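Local atomic coordinates of V-type ATPase 116 kDa subunit (Meiothermus ruber, PDB entry 3RRK), a protein that probably forms part of the stator of a rotary proton-transporting V-type ATPase, this chain being the cytoplasmic N-terminal domain of its subunit I. Residues M14-V19 with A288-V293; I18-K23 with L308-V313. One frame throughout, in Å; residues are numbered along the deposited sequence.

Contact 1 (M14-V19 with A288-V293); sequences MEKLIV and ALMGWV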
ATOM      1  N   MET A  14      32.645 -32.722  12.784  1.00126.09           N
ATOM      2  CA  MET A  14      33.224 -31.499  12.232  1.00127.40           C
ATOM      3  C   MET A  14      32.544 -30.223  12.777  1.00130.95           C
ATOM      4  O   MET A  14      33.048 -29.604  13.717  1.00129.37           O
ATOM      5  CB  MET A  14      33.186 -31.523  10.697  1.00129.52           C
ATOM      6  CG  MET A  14      33.851 -32.737  10.042  1.00130.75           C
ATOM      7  SD  MET A  14      35.649 -32.785  10.201  1.00163.66           S
ATOM      8  CE  MET A  14      36.062 -34.144   9.105  1.00123.46           C
ATOM      9  N   GLU A  15      31.407 -29.839  12.191  1.00132.84           N
ATOM     10  CA  GLU A  15      30.693 -28.608  12.577  1.00128.55           C
ATOM     11  C   GLU A  15      29.650 -28.820  13.684  1.00121.30           C
ATOM     12  O   GLU A  15      28.844 -29.749  13.621  1.00118.02           O
ATOM     13  CB  GLU A  15      30.007 -27.967  11.363  1.00130.37           C
ATOM     14  CG  GLU A  15      30.943 -27.432  10.297  1.00133.58           C
ATOM     15  CD  GLU A  15      30.200 -26.978   9.051  1.00139.04           C
ATOM     16  OE1 GLU A  15      28.988 -27.278   8.937  1.00136.77           O
ATOM     17  OE2 GLU A  15      30.828 -26.320   8.187  1.00140.51           O
ATOM     18  N   LYS A  16      29.661 -27.937  14.681  1.00114.47           N
ATOM     19  CA  LYS A  16      28.703 -27.999  15.780  1.00104.66           C
ATOM     20  C   LYS A  16      27.293 -27.687  15.288  1.00 96.18           C
ATOM     21  O   LYS A  16      27.104 -26.791  14.471  1.00 99.25           O
ATOM     22  CB  LYS A  16      29.106 -27.038  16.905  1.00105.03           C
ATOM     23  CG  LYS A  16      28.066 -26.913  18.019  1.00114.88           C
ATOM     24  CD  LYS A  16      28.573 -26.098  19.208  1.00119.73           C
ATOM     25  CE  LYS A  16      29.580 -26.885  20.036  1.00125.59           C
ATOM     26  NZ  LYS A  16      30.013 -26.138  21.248  1.00128.97           N
ATOM     27  N   LEU A  17      26.309 -28.446  15.766  1.00 82.64           N
ATOM     28  CA  LEU A  17      24.911 -28.169  15.452  1.00 80.16           C
ATOM     29  C   LEU A  17      24.143 -27.820  16.718  1.00 85.92           C
ATOM     30  O   LEU A  17      24.341 -28.427  17.764  1.00 95.02           O
ATOM     31  CB  LEU A  17      24.228 -29.345  14.743  1.00 74.71           C
ATOM     32  CG  LEU A  17      22.721 -29.108  14.517  1.00 78.45           C
ATOM     33  CD1 LEU A  17      22.424 -28.273  13.230  1.00 57.82           C
ATOM     34  CD2 LEU A  17      21.945 -30.415  14.507  1.00 71.04           C
ATOM     35  N   ILE A  18      23.273 -26.828  16.624  1.00 86.54           N
ATOM     36  CA  ILE A  18      22.472 -26.436  17.761  1.00 82.40           C
ATOM     37  C   ILE A  18      21.040 -26.363  17.289  1.00 82.01           C
ATOM     38  O   ILE A  18      20.743 -25.723  16.290  1.00 86.17           O
ATOM     39  CB  ILE A  18      22.927 -25.090  18.330  1.00 84.24           C
ATOM     40  CG1 ILE A  18      24.426 -25.122  18.609  1.00 85.17           C
ATOM     41  CG2 ILE A  18      22.181 -24.774  19.610  1.00 80.52           C
ATOM     42  CD1 ILE A  18      25.136 -23.874  18.157  1.00 93.86           C
ATOM     43  N   VAL A  19      20.157 -27.049  18.001  1.00 77.57           N
ATOM     44  CA  VAL A  19      18.781 -27.160  17.580  1.00 80.75           C
ATOM     45  C   VAL A  19      17.862 -26.873  18.746  1.00 80.33           C
ATOM     46  O   VAL A  19      18.145 -27.267  19.873  1.00 77.30           O
ATOM     47  CB  VAL A  19      18.482 -28.570  17.084  1.00 89.71           C
ATOM     48  CG1 VAL A  19      17.088 -28.621  16.470  1.00 97.34           C
ATOM     49  CG2 VAL A  19      19.529 -29.005  16.084  1.00 93.51           C
ATOM     50  N   ALA A 288      16.209 -28.001  23.533  1.00 88.32           N
ATOM     51  CA  ALA A 288      17.377 -27.645  22.731  1.00 81.26           C
ATOM     52  C   ALA A 288      18.500 -28.681  22.819  1.00 78.65           C
ATOM     53  O   ALA A 288      18.889 -29.099  23.909  1.00 81.51           O
ATOM     54  CB  ALA A 288      17.896 -26.289  23.150  1.00 89.34           C
ATOM     55  N   LEU A 289      19.027 -29.080  21.668  1.00 80.83           N
ATOM     56  CA  LEU A 289      20.102 -30.074  21.601  1.00 83.66           C
ATOM     57  C   LEU A 289      21.366 -29.530  20.912  1.00 89.05           C
ATOM     58  O   LEU A 289      21.331 -28.528  20.182  1.00 82.72           O
ATOM     59  CB  LEU A 289      19.631 -31.334  20.872  1.00 81.07           C
ATOM     60  CG  LEU A 289      18.672 -32.296  21.571  1.00 88.85           C
ATOM     61  CD1 LEU A 289      17.433 -31.582  22.084  1.00 93.55           C
ATOM     62  CD2 LEU A 289      18.278 -33.401  20.611  1.00 90.84           C
ATOM     63  N   MET A 290      22.477 -30.217  21.154  1.00 89.03           N
ATOM     64  CA  MET A 290      23.775 -29.854  20.612  1.00 83.30           C
ATOM     65  C   MET A 290      24.346 -31.127  20.016  1.00 86.54           C
ATOM     66  O   MET A 290      24.063 -32.220  20.499  1.00 95.85           O
ATOM     67  CB  MET A 290      24.677 -29.375  21.748  1.00 84.16           C
ATOM     68  CG  MET A 290      25.931 -28.660  21.307  1.00 84.61           C
ATOM     69  SD  MET A 290      27.304 -28.969  22.429  1.00163.99           S
ATOM     70  CE  MET A 290      27.732 -30.658  21.989  1.00127.45           C
ATOM     71  N   GLY A 291      25.153 -31.011  18.975  1.00 81.63           N
ATOM     72  CA  GLY A 291      25.691 -32.201  18.351  1.00 82.80           C
ATOM     73  C   GLY A 291      26.772 -31.881  17.350  1.00 91.58           C
ATOM     74  O   GLY A 291      26.986 -30.720  17.019  1.00 94.40           O
ATOM     75  N   TRP A 292      27.460 -32.914  16.871  1.00102.30           N
ATOM     76  CA  TRP A 292      28.517 -32.746  15.882  1.00103.83           C
ATOM     77  C   TRP A 292      28.207 -33.527  14.616  1.00109.47           C
ATOM     78  O   TRP A 292      27.808 -34.695  14.668  1.00117.87           O
ATOM     79  CB  TRP A 292      29.870 -33.137  16.471  1.00103.95           C
ATOM     80  CG  TRP A 292      30.279 -32.220  17.581  1.00107.42           C
ATOM     81  CD1 TRP A 292      29.934 -32.318  18.900  1.00111.28           C
ATOM     82  CD2 TRP A 292      31.086 -31.046  17.464  1.00112.30           C
ATOM     83  NE1 TRP A 292      30.488 -31.281  19.615  1.00110.52           N
ATOM     84  CE2 TRP A 292      31.200 -30.487  18.755  1.00114.33           C
ATOM     85  CE3 TRP A 292      31.730 -30.413  16.393  1.00115.31           C
ATOM     86  CZ2 TRP A 292      31.933 -29.326  19.001  1.00119.42           C
ATOM     87  CZ3 TRP A 292      32.458 -29.264  16.641  1.00116.50           C
ATOM     88  CH2 TRP A 292      32.553 -28.731  17.934  1.00119.20           C
ATOM     89  N   VAL A 293      28.388 -32.861  13.483  1.00110.49           N
ATOM     90  CA  VAL A 293      27.989 -33.388  12.187  1.00123.51           C
ATOM     91  C   VAL A 293      29.187 -33.445  11.236  1.00135.23           C
ATOM     92  O   VAL A 293      29.770 -32.413  10.909  1.00135.28           O
ATOM     93  CB  VAL A 293      26.884 -32.500  11.559  1.00110.21           C
ATOM     94  CG1 VAL A 293      26.284 -33.156  10.323  1.00109.97           C
ATOM     95  CG2 VAL A 293      25.800 -32.188  12.586  1.00109.93           C
TER
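Lys16 and Trp292 meet because of two first torsions: CG of Lys16 stands opposite its backbone N (chi1 173°), while CG of Trp292 lies opposite its carbonyl carbon (chi1 -65°), and the indole so placed lies over the lysine chain. The result is a CH-pi contact. CB of Lys16 sits over the face of the six-membered ring, 4.0 Å from its centroid and only 12° off the normal. A bend at chi3 then brings CE of Lys16 back to the indole, 3.5 Å from CZ2 of Trp292; the same CE lies 3.9 Å from SD of Met290. The ring's edge faces the carbonyl of Met14. With an alanine at Trp292 the indole is gone, and the methylenes of Lys16 would probably lose their aromatic cover on that side, leaving the chain freer to turn.

The backbones that carry these groups run antiparallel as the two inner strands of a four-stranded sheet. Leu17 and Gly291 form a hydrogen-bonded pair, with Leu17 N to Gly291 O the shorter link at 2.7 Å and nearly straight; Val19 and Leu289 bond in both directions too. Toward Glu15 the pairing slackens, since Glu15 N reaches Val293 O only weakly, although Val293 N holds Glu15 O at 3.1 Å. On the other face, CB of Leu17 packs on CG2 of Val293 at 3.9 Å. Chemically, the join is two-sided: one face is apolar where Val19 and Leu289 meet Leu29, Leu30 and Leu33 of helix 26-36, with Glu15 at its far end, and on the other a lysine lends its methylenes to an aromatic ring while its ammonium ends beside SD of Met290.

Contact 2 (I18-K23 with L308-V313); sequences IVAGPK and LRDQIV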
ATOM      1  N   ILE A  18      23.273 -26.828  16.624  1.00 86.54           N
ATOM      2  CA  ILE A  18      22.472 -26.436  17.761  1.00 82.40           C
ATOM      3  C   ILE A  18      21.040 -26.363  17.289  1.00 82.01           C
ATOM      4  O   ILE A  18      20.743 -25.723  16.290  1.00 86.17           O
ATOM      5  CB  ILE A  18      22.927 -25.090  18.330  1.00 84.24           C
ATOM      6  CG1 ILE A  18      24.426 -25.122  18.609  1.00 85.17           C
ATOM      7  CG2 ILE A  18      22.181 -24.774  19.610  1.00 80.52           C
ATOM      8  CD1 ILE A  18      25.136 -23.874  18.157  1.00 93.86           C
ATOM      9  N   VAL A  19      20.157 -27.049  18.001  1.00 77.57           N
ATOM     10  CA  VAL A  19      18.781 -27.160  17.580  1.00 80.75           C
ATOM     11  C   VAL A  19      17.862 -26.873  18.746  1.00 80.33           C
ATOM     12  O   VAL A  19      18.145 -27.267  19.873  1.00 77.30           O
ATOM     13  CB  VAL A  19      18.482 -28.570  17.084  1.00 89.71           C
ATOM     14  CG1 VAL A  19      17.088 -28.621  16.470  1.00 97.34           C
ATOM     15  CG2 VAL A  19      19.529 -29.005  16.084  1.00 93.51           C
ATOM     16  N   ALA A  20      16.757 -26.190  18.477  1.00 76.74           N
ATOM     17  CA  ALA A  20      15.767 -25.940  19.504  1.00 76.69           C
ATOM     18  C   ALA A  20      14.363 -26.183  18.950  1.00 88.04           C
ATOM     19  O   ALA A  20      14.142 -26.102  17.742  1.00 92.96           O
ATOM     20  CB  ALA A  20      15.909 -24.525  20.058  1.00 72.30           C
ATOM     21  N   GLY A  21      13.424 -26.504  19.834  1.00 83.97           N
ATOM     22  CA  GLY A  21      12.052 -26.715  19.428  1.00 90.26           C
ATOM     23  C   GLY A  21      11.124 -26.678  20.619  1.00 97.20           C
ATOM     24  O   GLY A  21      11.502 -26.239  21.707  1.00 96.07           O
ATOM     25  N   PRO A  22       9.886 -27.127  20.416  1.00103.48           N
ATOM     26  CA  PRO A  22       8.975 -27.289  21.551  1.00106.40           C
ATOM     27  C   PRO A  22       9.459 -28.441  22.411  1.00102.35           C
ATOM     28  O   PRO A  22      10.180 -29.300  21.907  1.00102.19           O
ATOM     29  CB  PRO A  22       7.643 -27.649  20.885  1.00113.14           C
ATOM     30  CG  PRO A  22       8.025 -28.215  19.540  1.00114.83           C
ATOM     31  CD  PRO A  22       9.275 -27.501  19.128  1.00108.54           C
ATOM     32  N   LYS A  23       9.091 -28.456  23.686  1.00103.14           N
ATOM     33  CA  LYS A  23       9.427 -29.590  24.540  1.00103.82           C
ATOM     34  C   LYS A  23       8.732 -30.858  24.069  1.00 93.88           C
ATOM     35  O   LYS A  23       9.271 -31.947  24.219  1.00 93.38           O
ATOM     36  CB  LYS A  23       9.094 -29.313  26.007  1.00108.43           C
ATOM     37  CG  LYS A  23      10.069 -28.369  26.675  1.00113.95           C
ATOM     38  CD  LYS A  23      10.250 -28.703  28.144  1.00117.68           C
ATOM     39  CE  LYS A  23      11.441 -27.946  28.720  1.00122.55           C
ATOM     40  NZ  LYS A  23      11.695 -28.306  30.142  1.00123.75           N
ATOM     41  N   LEU A 308       8.899 -26.887  12.703  1.00136.57           N
ATOM     42  CA  LEU A 308       8.556 -26.367  14.046  1.00125.45           C
ATOM     43  C   LEU A 308       9.796 -26.010  14.882  1.00115.27           C
ATOM     44  O   LEU A 308       9.688 -25.544  16.025  1.00 98.72           O
ATOM     45  CB  LEU A 308       7.721 -27.383  14.846  1.00120.23           C
ATOM     46  CG  LEU A 308       6.405 -27.986  14.347  1.00118.16           C
ATOM     47  CD1 LEU A 308       6.650 -29.199  13.447  1.00117.93           C
ATOM     48  CD2 LEU A 308       5.533 -28.378  15.532  1.00116.04           C
ATOM     49  N   ARG A 309      10.965 -26.246  14.294  1.00119.75           N
ATOM     50  CA  ARG A 309      12.240 -26.173  14.986  1.00123.63           C
ATOM     51  C   ARG A 309      13.166 -25.272  14.200  1.00122.43           C
ATOM     52  O   ARG A 309      12.965 -25.053  13.006  1.00128.43           O
ATOM     53  CB  ARG A 309      12.873 -27.556  14.996  1.00132.42           C
ATOM     54  CG  ARG A 309      13.147 -28.036  13.577  1.00146.75           C
ATOM     55  CD  ARG A 309      13.899 -29.350  13.526  1.00164.72           C
ATOM     56  NE  ARG A 309      15.350 -29.182  13.619  1.00177.31           N
ATOM     57  CZ  ARG A 309      16.200 -29.332  12.602  1.00184.67           C
ATOM     58  NH1 ARG A 309      15.758 -29.655  11.391  1.00186.47           N
ATOM     59  NH2 ARG A 309      17.502 -29.164  12.800  1.00186.68           N
ATOM     60  N   ASP A 310      14.197 -24.765  14.860  1.00116.79           N
ATOM     61  CA  ASP A 310      15.252 -24.061  14.142  1.00111.35           C
ATOM     62  C   ASP A 310      16.639 -24.500  14.589  1.00 97.95           C
ATOM     63  O   ASP A 310      16.912 -24.667  15.773  1.00 95.76           O
ATOM     64  CB  ASP A 310      15.090 -22.538  14.226  1.00114.44           C
ATOM     65  CG  ASP A 310      14.566 -22.075  15.571  1.00117.07           C
ATOM     66  OD1 ASP A 310      15.345 -22.038  16.549  1.00114.10           O
ATOM     67  OD2 ASP A 310      13.369 -21.730  15.640  1.00122.18           O
ATOM     68  N   GLN A 311      17.509 -24.705  13.614  1.00 91.44           N
ATOM     69  CA  GLN A 311      18.860 -25.133  13.884  1.00 87.43           C
ATOM     70  C   GLN A 311      19.808 -23.975  13.625  1.00 88.47           C
ATOM     71  O   GLN A 311      19.381 -22.893  13.235  1.00 89.02           O
ATOM     72  CB  GLN A 311      19.220 -26.308  12.970  1.00 83.19           C
ATOM     73  CG  GLN A 311      19.739 -25.909  11.579  1.00 83.09           C
ATOM     74  CD  GLN A 311      18.630 -25.735  10.542  1.00 90.12           C
ATOM     75  OE1 GLN A 311      17.442 -25.687  10.880  1.00 96.81           O
ATOM     76  NE2 GLN A 311      19.018 -25.650   9.270  1.00 83.47           N
ATOM     77  N   ILE A 312      21.092 -24.202  13.880  1.00 90.55           N
ATOM     78  CA  ILE A 312      22.164 -23.418  13.271  1.00 90.14           C
ATOM     79  C   ILE A 312      23.402 -24.295  13.183  1.00 90.91           C
ATOM     80  O   ILE A 312      23.967 -24.697  14.207  1.00 87.84           O
ATOM     81  CB  ILE A 312      22.491 -22.071  14.000  1.00 94.60           C
ATOM     82  CG1 ILE A 312      23.657 -21.367  13.298  1.00 99.43           C
ATOM     83  CG2 ILE A 312      22.832 -22.285  15.463  1.00 95.46           C
ATOM     84  CD1 ILE A 312      24.219 -20.170  14.046  1.00100.24           C
ATOM     85  N   VAL A 313      23.798 -24.620  11.955  1.00 96.66           N
ATOM     86  CA  VAL A 313      24.998 -25.413  11.741  1.00104.69           C
ATOM     87  C   VAL A 313      26.227 -24.539  11.997  1.00115.86           C
ATOM     88  O   VAL A 313      26.160 -23.312  11.903  1.00114.31           O
ATOM     89  CB  VAL A 313      25.037 -26.058  10.333  1.00100.80           C
ATOM     90  CG1 VAL A 313      26.012 -27.239  10.315  1.00105.81           C
ATOM     91  CG2 VAL A 313      23.647 -26.540   9.925  1.00 98.19           C
TER
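Strands 18-21 and 310-313 run almost exactly antiparallel, at 174°, with axes 4.8 Å apart, and pair Ile18 with Ile312 and Ala20 with Asp310 through four backbone hydrogen bonds. Strand 310-313 is thereby added as an outermost strand of the sheet within this chain. The two bonds of the first pair differ: Ile312 N lies 2.9 Å from Ile18 O, whereas the return bond, Ile18 N to Ile312 O, is longer at 3.3 Å. Between these pairs Val19 and Gln311 face each other without such bonds, their CA atoms 4.2 Å apart, and CA of Gln311 makes a CA-H...O contact with Ile18 O. Beyond Ala20 the pairing ends, and CD of Pro22 merely rests near Leu308 O.

Ile18 and Ile312 extend side by side in the same direction, CD1 of the first touching CG2 of the second at 3.9 Å. Helix 224-281 packs against this face, through Met280 on Ile18 and Val277 on Ile312.

The other face carries Val19, across which the side chain of Arg309 is laid. With its CG between backbone N and carbonyl carbon (chi1 62°) and a bend at chi3, the arginine brings the edge of its guanidinium to the valine: CG1 of Val19 lies near the guanidinium plane, 3.4 Å from NE of Arg309, and CG2 of Val19 is 3.9 Å from its NH2. Leu29 of helix 26-36 touches both residues. At that edge the charged group meets the valine by van der Waals contact, while its NH1 makes a weak hydrogen bond to Leu305 O, so hydrocarbon packing and a polar tether together probably limit how it turns.

In the fold
Contacts 1 and 2 lie with centres about 10 Å apart on the two edges of one strand, 15-21, sharing Ile18 and Val19. Within the antiparallel sheet of order 41-44, 287-293, 15-21, 310-313, contact 1 joins the two inner strands and contact 2 adds the strand at one border. Leu17 connects them directly, its CD1 packing on CB of Gln311 and CG2 of Val313. Along the chain the first strand comes at the very start, and its partners follow more than 260 residues later, after the long helices and a distal three-stranded sheet. The two ends of the modelled chain are thus closed into one lobe, whose first strand falls within the family's proximal lobe.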